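Local coordinates for protein FimX (PDB 3HV8) that is an EAL-domain protein of Pseudomonas aeruginosa whose TIM-barrel-like domain binds C2E in a pocket, at residues A[49-54]-A[103-108]; A[174-179]-A[193-198]. All blocks are in the same frame, centred on the assembly; numbering follows the deposited sequence.

Contact 1: residues A[49-54]-A[103-108]; sequences ENYEVL and HQTKLF. With C2E (9,9'-[(2R,3R,3aS,5S,7aR,9R,10R,10aS,12S,14aR)-3,5,10,12-tetrahydroxy-5,12-dioxidooctahydro-2H,7H-difuro[3,2-d:3',2'-j][1,3,7,9,2,8]tetraoxadiphosphacyclododecine-2,9-diyl]bis(2-amino-1,9-dihydro-6H-purin-6-one)), chain B.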
loop_
_atom_site.group_PDB
_atom_site.type_symbol
_atom_site.label_atom_id
_atom_site.label_comp_id
_atom_site.label_asym_id
_atom_site.label_seq_id
_atom_site.Cartn_x
_atom_site.Cartn_y
_atom_site.Cartn_z
ATOM N N GLU A 49 -0.308 15.169 0.529
ATOM C CA GLU A 49 -1.653 14.611 0.460
ATOM C C GLU A 49 -1.542 13.155 0.026
ATOM O O GLU A 49 -1.520 12.829 -1.170
ATOM C CB GLU A 49 -2.507 15.421 -0.516
ATOM C CG GLU A 49 -2.446 16.906 -0.203
ATOM C CD GLU A 49 -3.517 17.724 -0.885
ATOM O OE1 GLU A 49 -4.187 17.198 -1.796
ATOM O OE2 GLU A 49 -3.682 18.903 -0.502
ATOM N N ASN A 50 -1.441 12.278 1.011
ATOM C CA ASN A 50 -1.197 10.865 0.735
ATOM C C ASN A 50 -2.500 10.102 0.535
ATOM O O ASN A 50 -3.440 10.264 1.327
ATOM C CB ASN A 50 -0.420 10.216 1.891
ATOM C CG ASN A 50 0.949 10.861 2.143
ATOM O OD1 ASN A 50 1.180 11.469 3.180
ATOM N ND2 ASN A 50 1.845 10.715 1.199
ATOM N N TYR A 51 -2.561 9.249 -0.493
ATOM C CA TYR A 51 -3.665 8.297 -0.627
ATOM C C TYR A 51 -3.146 6.910 -0.941
ATOM O O TYR A 51 -2.157 6.754 -1.683
ATOM C CB TYR A 51 -4.575 8.666 -1.795
ATOM C CG TYR A 51 -5.370 9.942 -1.664
ATOM C CD1 TYR A 51 -6.688 9.919 -1.213
ATOM C CD2 TYR A 51 -4.826 11.154 -2.040
ATOM C CE1 TYR A 51 -7.434 11.081 -1.123
ATOM C CE2 TYR A 51 -5.565 12.322 -1.963
ATOM C CZ TYR A 51 -6.867 12.272 -1.497
ATOM O OH TYR A 51 -7.607 13.439 -1.424
ATOM N N GLU A 52 -3.816 5.901 -0.405
ATOM C CA GLU A 52 -3.619 4.527 -0.842
ATOM C C GLU A 52 -4.544 4.219 -1.999
ATOM O O GLU A 52 -5.731 4.567 -1.974
ATOM C CB GLU A 52 -3.900 3.555 0.306
ATOM C CG GLU A 52 -3.673 2.106 -0.071
ATOM C CD GLU A 52 -3.997 1.158 1.058
ATOM O OE1 GLU A 52 -4.664 1.571 2.038
ATOM O OE2 GLU A 52 -3.555 -0.009 0.986
ATOM N N VAL A 53 -3.990 3.576 -3.016
ATOM C CA VAL A 53 -4.745 3.098 -4.167
ATOM C C VAL A 53 -5.260 1.671 -3.903
ATOM O O VAL A 53 -4.507 0.793 -3.471
ATOM C CB VAL A 53 -3.859 3.100 -5.423
ATOM C CG1 VAL A 53 -4.601 2.525 -6.616
ATOM C CG2 VAL A 53 -3.366 4.534 -5.723
ATOM N N LEU A 54 -6.551 1.461 -4.132
ATOM C CA LEU A 54 -7.181 0.153 -3.959
ATOM C C LEU A 54 -7.937 -0.219 -5.219
ATOM O O LEU A 54 -8.643 0.615 -5.804
ATOM C CB LEU A 54 -8.126 0.158 -2.758
ATOM C CG LEU A 54 -7.446 0.432 -1.412
ATOM C CD1 LEU A 54 -8.456 0.812 -0.342
ATOM C CD2 LEU A 54 -6.601 -0.749 -0.958
ATOM N N HIS A 103 -1.186 20.042 -6.209
ATOM C CA HIS A 103 -1.411 19.083 -5.134
ATOM C C HIS A 103 -0.141 18.302 -4.823
ATOM O O HIS A 103 0.473 17.721 -5.722
ATOM C CB HIS A 103 -2.527 18.104 -5.508
ATOM C CG HIS A 103 -3.905 18.671 -5.376
ATOM N ND1 HIS A 103 -4.518 18.862 -4.155
ATOM C CD2 HIS A 103 -4.797 19.073 -6.312
ATOM C CE1 HIS A 103 -5.723 19.367 -4.345
ATOM N NE2 HIS A 103 -5.918 19.505 -5.644
ATOM N N GLN A 104 0.244 18.278 -3.552
ATOM C CA GLN A 104 1.424 17.525 -3.132
ATOM C C GLN A 104 1.051 16.053 -2.899
ATOM O O GLN A 104 1.277 15.499 -1.818
ATOM C CB GLN A 104 2.035 18.146 -1.873
ATOM C CG GLN A 104 3.538 17.940 -1.765
ATOM C CD GLN A 104 4.120 18.433 -0.451
ATOM O OE1 GLN A 104 5.318 18.298 -0.208
ATOM N NE2 GLN A 104 3.277 19.000 0.402
ATOM N N THR A 105 0.488 15.431 -3.930
ATOM C CA THR A 105 -0.083 14.093 -3.828
ATOM C C THR A 105 0.990 13.015 -3.878
ATOM O O THR A 105 1.902 13.075 -4.696
ATOM C CB THR A 105 -1.065 13.811 -4.988
ATOM O OG1 THR A 105 -1.920 14.943 -5.198
ATOM C CG2 THR A 105 -1.916 12.578 -4.696
ATOM N N LYS A 106 0.855 12.025 -3.004
ATOM C CA LYS A 106 1.692 10.830 -3.040
ATOM C C LYS A 106 0.750 9.634 -3.004
ATOM O O LYS A 106 -0.218 9.636 -2.243
ATOM C CB LYS A 106 2.617 10.836 -1.825
ATOM C CG LYS A 106 3.566 9.675 -1.738
ATOM C CD LYS A 106 4.535 9.837 -0.563
ATOM C CE LYS A 106 5.523 10.964 -0.800
ATOM N NZ LYS A 106 6.735 10.829 0.078
ATOM N N LEU A 107 1.013 8.623 -3.829
ATOM C CA LEU A 107 0.154 7.433 -3.879
ATOM C C LEU A 107 0.889 6.199 -3.390
ATOM O O LEU A 107 2.034 5.959 -3.785
ATOM C CB LEU A 107 -0.353 7.179 -5.295
ATOM C CG LEU A 107 -1.300 8.222 -5.888
ATOM C CD1 LEU A 107 -1.754 7.762 -7.273
ATOM C CD2 LEU A 107 -2.506 8.457 -4.955
ATOM N N PHE A 108 0.214 5.433 -2.538
ATOM C CA PHE A 108 0.691 4.141 -2.051
ATOM C C PHE A 108 0.055 3.057 -2.901
ATOM O O PHE A 108 -1.185 2.950 -2.957
ATOM C CB PHE A 108 0.293 3.949 -0.580
ATOM C CG PHE A 108 1.086 4.797 0.388
ATOM C CD1 PHE A 108 1.968 4.194 1.282
ATOM C CD2 PHE A 108 0.945 6.171 0.414
ATOM C CE1 PHE A 108 2.700 4.957 2.183
ATOM C CE2 PHE A 108 1.679 6.940 1.307
ATOM C CZ PHE A 108 2.558 6.323 2.197
HETATM P P1 C2E B . -5.001 -4.495 2.566
HETATM O O2P C2E B . -3.666 -4.110 3.355
HETATM O O1P C2E B . -5.776 -5.372 3.466
HETATM O "O5'" C2E B . -5.984 -3.271 2.291
HETATM C "C5'" C2E B . -6.842 -2.851 3.370
HETATM C "C4'" C2E B . -8.265 -3.443 3.297
HETATM O "O4'" C2E B . -9.049 -2.894 4.384
HETATM C "C3'" C2E B . -8.882 -2.878 2.024
HETATM O "O3'" C2E B . -9.730 -3.871 1.428
HETATM C "C2'" C2E B . -9.657 -1.626 2.497
HETATM O "O2'" C2E B . -10.782 -1.318 1.696
HETATM C "C1'" C2E B . -10.098 -2.072 3.891
HETATM N N9 C2E B . -10.326 -0.991 4.837
HETATM C C8 C2E B . -9.889 0.309 4.740
HETATM N N7 C2E B . -10.135 0.941 5.865
HETATM C C5 C2E B . -10.759 0.080 6.721
HETATM C C6 C2E B . -11.257 0.204 8.037
HETATM O O6 C2E B . -11.143 1.236 8.702
HETATM N N1 C2E B . -11.844 -0.880 8.564
HETATM C C2 C2E B . -11.962 -2.045 7.872
HETATM N N2 C2E B . -12.571 -3.112 8.481
HETATM N N3 C2E B . -11.504 -2.176 6.649
HETATM C C4 C2E B . -10.898 -1.142 6.063
HETATM P P11 C2E B . -9.600 -4.079 -0.163
HETATM O O21 C2E B . -10.671 -5.150 -0.590
HETATM O O11 C2E B . -9.675 -2.788 -0.876
HETATM O O5A C2E B . -8.128 -4.633 -0.368
HETATM C C5A C2E B . -7.771 -5.892 0.218
HETATM C C4A C2E B . -6.378 -6.320 -0.236
HETATM O O4A C2E B . -6.370 -6.470 -1.663
HETATM C C3A C2E B . -5.270 -5.306 0.058
HETATM O O3A C2E B . -4.708 -5.465 1.355
HETATM C C2A C2E B . -4.213 -5.740 -0.960
HETATM O O2A C2E B . -3.552 -6.936 -0.514
HETATM C C1A C2E B . -5.084 -6.152 -2.153
HETATM N N91 C2E B . -5.195 -5.021 -3.066
HETATM C C81 C2E B . -6.123 -4.019 -3.076
HETATM N N71 C2E B . -5.854 -3.215 -4.068
HETATM C C51 C2E B . -4.792 -3.697 -4.780
HETATM C C61 C2E B . -4.086 -3.304 -5.935
HETATM O O61 C2E B . -4.298 -2.239 -6.529
HETATM N N11 C2E B . -3.068 -4.119 -6.314
HETATM C C21 C2E B . -2.731 -5.261 -5.639
HETATM N N21 C2E B . -1.665 -6.001 -6.064
HETATM N N31 C2E B . -3.358 -5.625 -4.551
HETATM C C41 C2E B . -4.382 -4.872 -4.134
HETATM O O HOH W 1 -1.106 20.039 -1.807
HETATM O O HOH W 2 -4.237 15.321 -3.962
#

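Contact 2: residues A[174-179]-A[193-198]; sequences FGCSLN and KIDGSF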
loop_
_atom_site.group_PDB
_atom_site.type_symbol
_atom_site.label_atom_id
_atom_site.label_comp_id
_atom_site.label_asym_id
_atom_site.label_seq_id
_atom_site.Cartn_x
_atom_site.Cartn_y
_atom_site.Cartn_z
ATOM N N PHE A 174 2.311 -5.281 8.848
ATOM C CA PHE A 174 3.519 -5.522 9.629
ATOM C C PHE A 174 3.207 -5.939 11.061
ATOM O O PHE A 174 2.249 -5.435 11.684
ATOM C CB PHE A 174 4.369 -4.246 9.661
ATOM C CG PHE A 174 5.679 -4.391 10.390
ATOM C CD1 PHE A 174 6.826 -4.769 9.710
ATOM C CD2 PHE A 174 5.763 -4.099 11.758
ATOM C CE1 PHE A 174 8.037 -4.887 10.373
ATOM C CE2 PHE A 174 6.973 -4.228 12.433
ATOM C CZ PHE A 174 8.108 -4.618 11.739
ATOM N N GLY A 175 4.026 -6.860 11.563
ATOM C CA GLY A 175 4.074 -7.161 12.985
ATOM C C GLY A 175 3.567 -8.532 13.381
ATOM O O GLY A 175 3.534 -8.862 14.568
ATOM N N CYS A 176 3.222 -9.353 12.392
ATOM C CA CYS A 176 2.576 -10.641 12.652
ATOM C C CYS A 176 3.536 -11.820 12.579
ATOM O O CYS A 176 3.268 -12.869 13.162
ATOM C CB CYS A 176 1.452 -10.881 11.647
ATOM S SG CYS A 176 0.127 -9.676 11.714
ATOM N N SER A 177 4.644 -11.668 11.864
ATOM C CA SER A 177 5.627 -12.745 11.779
ATOM C C SER A 177 6.374 -12.888 13.117
ATOM O O SER A 177 6.210 -12.062 14.021
ATOM C CB SER A 177 6.602 -12.500 10.639
ATOM O OG SER A 177 7.267 -11.264 10.811
ATOM N N LEU A 178 7.175 -13.943 13.245
ATOM C CA LEU A 178 7.850 -14.233 14.513
ATOM C C LEU A 178 8.807 -13.116 14.921
ATOM O O LEU A 178 8.822 -12.696 16.084
ATOM C CB LEU A 178 8.617 -15.556 14.418
ATOM C CG LEU A 178 8.864 -16.358 15.701
ATOM C CD1 LEU A 178 10.243 -16.996 15.654
ATOM C CD2 LEU A 178 8.694 -15.522 16.961
ATOM N N ASN A 179 9.602 -12.643 13.963
ATOM C CA ASN A 179 10.595 -11.598 14.226
ATOM C C ASN A 179 10.501 -10.526 13.158
ATOM O O ASN A 179 11.356 -10.458 12.265
ATOM C CB ASN A 179 12.004 -12.193 14.214
ATOM C CG ASN A 179 12.215 -13.193 15.324
ATOM O OD1 ASN A 179 12.157 -12.848 16.508
ATOM N ND2 ASN A 179 12.461 -14.441 14.952
ATOM N N LYS A 193 3.429 -0.085 7.712
ATOM C CA LYS A 193 2.008 -0.017 7.991
ATOM C C LYS A 193 1.691 -1.262 8.778
ATOM O O LYS A 193 1.833 -2.385 8.283
ATOM C CB LYS A 193 1.219 0.042 6.690
ATOM C CG LYS A 193 -0.280 0.235 6.864
ATOM C CD LYS A 193 -0.925 0.436 5.501
ATOM C CE LYS A 193 -2.335 0.918 5.669
ATOM N NZ LYS A 193 -3.006 1.003 4.339
ATOM N N ILE A 194 1.295 -1.080 10.033
ATOM C CA ILE A 194 1.095 -2.230 10.897
ATOM C C ILE A 194 -0.243 -2.916 10.633
ATOM O O ILE A 194 -1.185 -2.307 10.120
ATOM C CB ILE A 194 1.259 -1.876 12.398
ATOM C CG1 ILE A 194 0.076 -1.050 12.908
ATOM C CG2 ILE A 194 2.605 -1.171 12.646
ATOM C CD1 ILE A 194 0.069 -0.915 14.433
ATOM N N ASP A 195 -0.311 -4.199 10.972
ATOM C CA ASP A 195 -1.508 -4.993 10.745
ATOM C C ASP A 195 -2.695 -4.450 11.553
ATOM O O ASP A 195 -2.526 -4.030 12.706
ATOM C CB ASP A 195 -1.243 -6.440 11.140
ATOM C CG ASP A 195 -2.327 -7.366 10.655
ATOM O OD1 ASP A 195 -2.352 -7.651 9.445
ATOM O OD2 ASP A 195 -3.162 -7.789 11.481
ATOM N N GLY A 196 -3.882 -4.484 10.958
ATOM C CA GLY A 196 -5.087 -3.989 11.605
ATOM C C GLY A 196 -5.447 -4.716 12.888
ATOM O O GLY A 196 -6.177 -4.182 13.730
ATOM N N SER A 197 -4.929 -5.926 13.056
ATOM C CA SER A 197 -5.180 -6.687 14.281
ATOM C C SER A 197 -4.716 -5.943 15.534
ATOM O O SER A 197 -5.268 -6.140 16.621
ATOM C CB SER A 197 -4.516 -8.064 14.216
ATOM O OG SER A 197 -3.104 -7.959 14.140
ATOM N N PHE A 198 -3.719 -5.075 15.385
ATOM C CA PHE A 198 -3.137 -4.400 16.541
ATOM C C PHE A 198 -4.010 -3.299 17.125
ATOM O O PHE A 198 -3.743 -2.831 18.239
ATOM C CB PHE A 198 -1.748 -3.843 16.224
ATOM C CG PHE A 198 -0.693 -4.898 16.100
ATOM C CD1 PHE A 198 -0.057 -5.393 17.228
ATOM C CD2 PHE A 198 -0.330 -5.395 14.859
ATOM C CE1 PHE A 198 0.919 -6.372 17.122
ATOM C CE2 PHE A 198 0.643 -6.375 14.746
ATOM C CZ PHE A 198 1.267 -6.862 15.878
#

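Contact 1: residues A[49-54]-A[103-108]
Glu49 and His103 meet at the solvent-facing end of two parallel strands. His103 ND1 donates to Glu49 OE1 at 2.9 Å, with the N-H bent to 140°. OE1 is met from above the carboxylate plane, and OE1 lies 27° out of the imidazole plane. A water that bonds Thr105 OG1 also donates to this carboxylate, so Glu49 OE1 accepts from His103 and from a water. A second water accepts from Gln104 N at 2.8 Å and bonds Glu49 OE2 weakly.

The backbone ladder starts here: Glu49 N donates to Gln104 O, and Lys106 N to Glu49 O. Tyr51 N reaches Lys106 O at 2.9 Å. Phe108 N and Val53 N continue the ladder through Tyr51 O and Phe108 O. The two strands are neighbours in the curled sheet of the EAL domain, a modified TIM barrel, and helix 80-96 of the connection between them packs on Val53, Thr105 and Leu107.

Asn50 ND2 is the exception. It is packed tightly against the Lys106 chain, 3.1 Å from Lys106 CB and 3.3 Å from Lys106 CD. It also lies at the edge of the Phe108 ring, 3.8 Å from Phe108 CE2, with the amide plane nearly perpendicular to the ring. This buried nitrogen has no hydrogen-bond partner in the model. Tyr51 CB rests on Leu107 CD2 at 3.8 Å. Lys106 NZ leads away to Gln168, and Tyr51 OH bonds Tyr261 N. With CG anti to the backbone N (chi1 -178°), the extended chain of Glu52 carries its carboxylate to Gln248, Gln142 and Lys193. Leu54 is a residue of the C2E pocket, its CA 3.6 Å from C2E N71.

Contact 2: residues A[174-179]-A[193-198]
Phe198 lays the edge of its ring against the backbone of Gly175. Its CZ is 3.3 Å from Gly175 O, which lies near the ring plane. Phe198 CE2 also approaches Phe174 O, at 3.6 Å and obliquely. Gly175, at a phi of 112°, has no side chain, and the ring edge lies directly on its backbone.

Cys176 SG sits over one face of the Asp195 carboxylate, 3.5 Å from Asp195 CG and almost as near to CB. This is a van der Waals contact, and both carboxylate oxygens are farther off. Asp195 CG stands anti to the backbone N (chi1 -168°), which carries the carboxylate toward Ser197. There OD2 takes two bonds. Ser197 OG donates to Asp195 OD2 at 2.7 Å on the anti lone pair, and Ser197 N donates from above the carboxylate plane, making an Asx turn.

The contact lies where strands 168-174 and 191-194 end, side by side and parallel, in the barrel-like sheet of the EAL domain. Two backbone bonds cross between the segments at this end. Phe174 N donates to Lys193 O at 3.0 Å. Asp195 N donates to Phe174 O at 2.9 Å, and there the pairing stops as the chains diverge. The Phe174 ring turns away to meet Phe181 edge-to-face. Helix 205-220 packs on Phe198 through Ile210, and on Ile194 through Leu211, Leu214 and Leu218. Beyond the strand end, Glu145 accepts from the backbone N of Gly175, Cys176 and Ser177.

Contacts 1 and 2 belong to one curled sheet, on opposite sides of the chain's centre, with their centres about 22 Å apart. Each joins two parallel neighbouring strands. Contact 1 is largely buried and runs along a regular ladder, with water-linked polar groups at its outer end. Contact 2 is only partly buried. It catches its strands where they finish, so two backbone bonds give way to Gly175, the edge of a phenylalanine ring and an Asx turn. The two contacts meet directly: Lys193 NZ and Glu52 OE1 form a salt bridge of 2.9 Å. C2E lies near both: it touches Leu54, and the side chain of Lys193 lies about 5 Å from C2E.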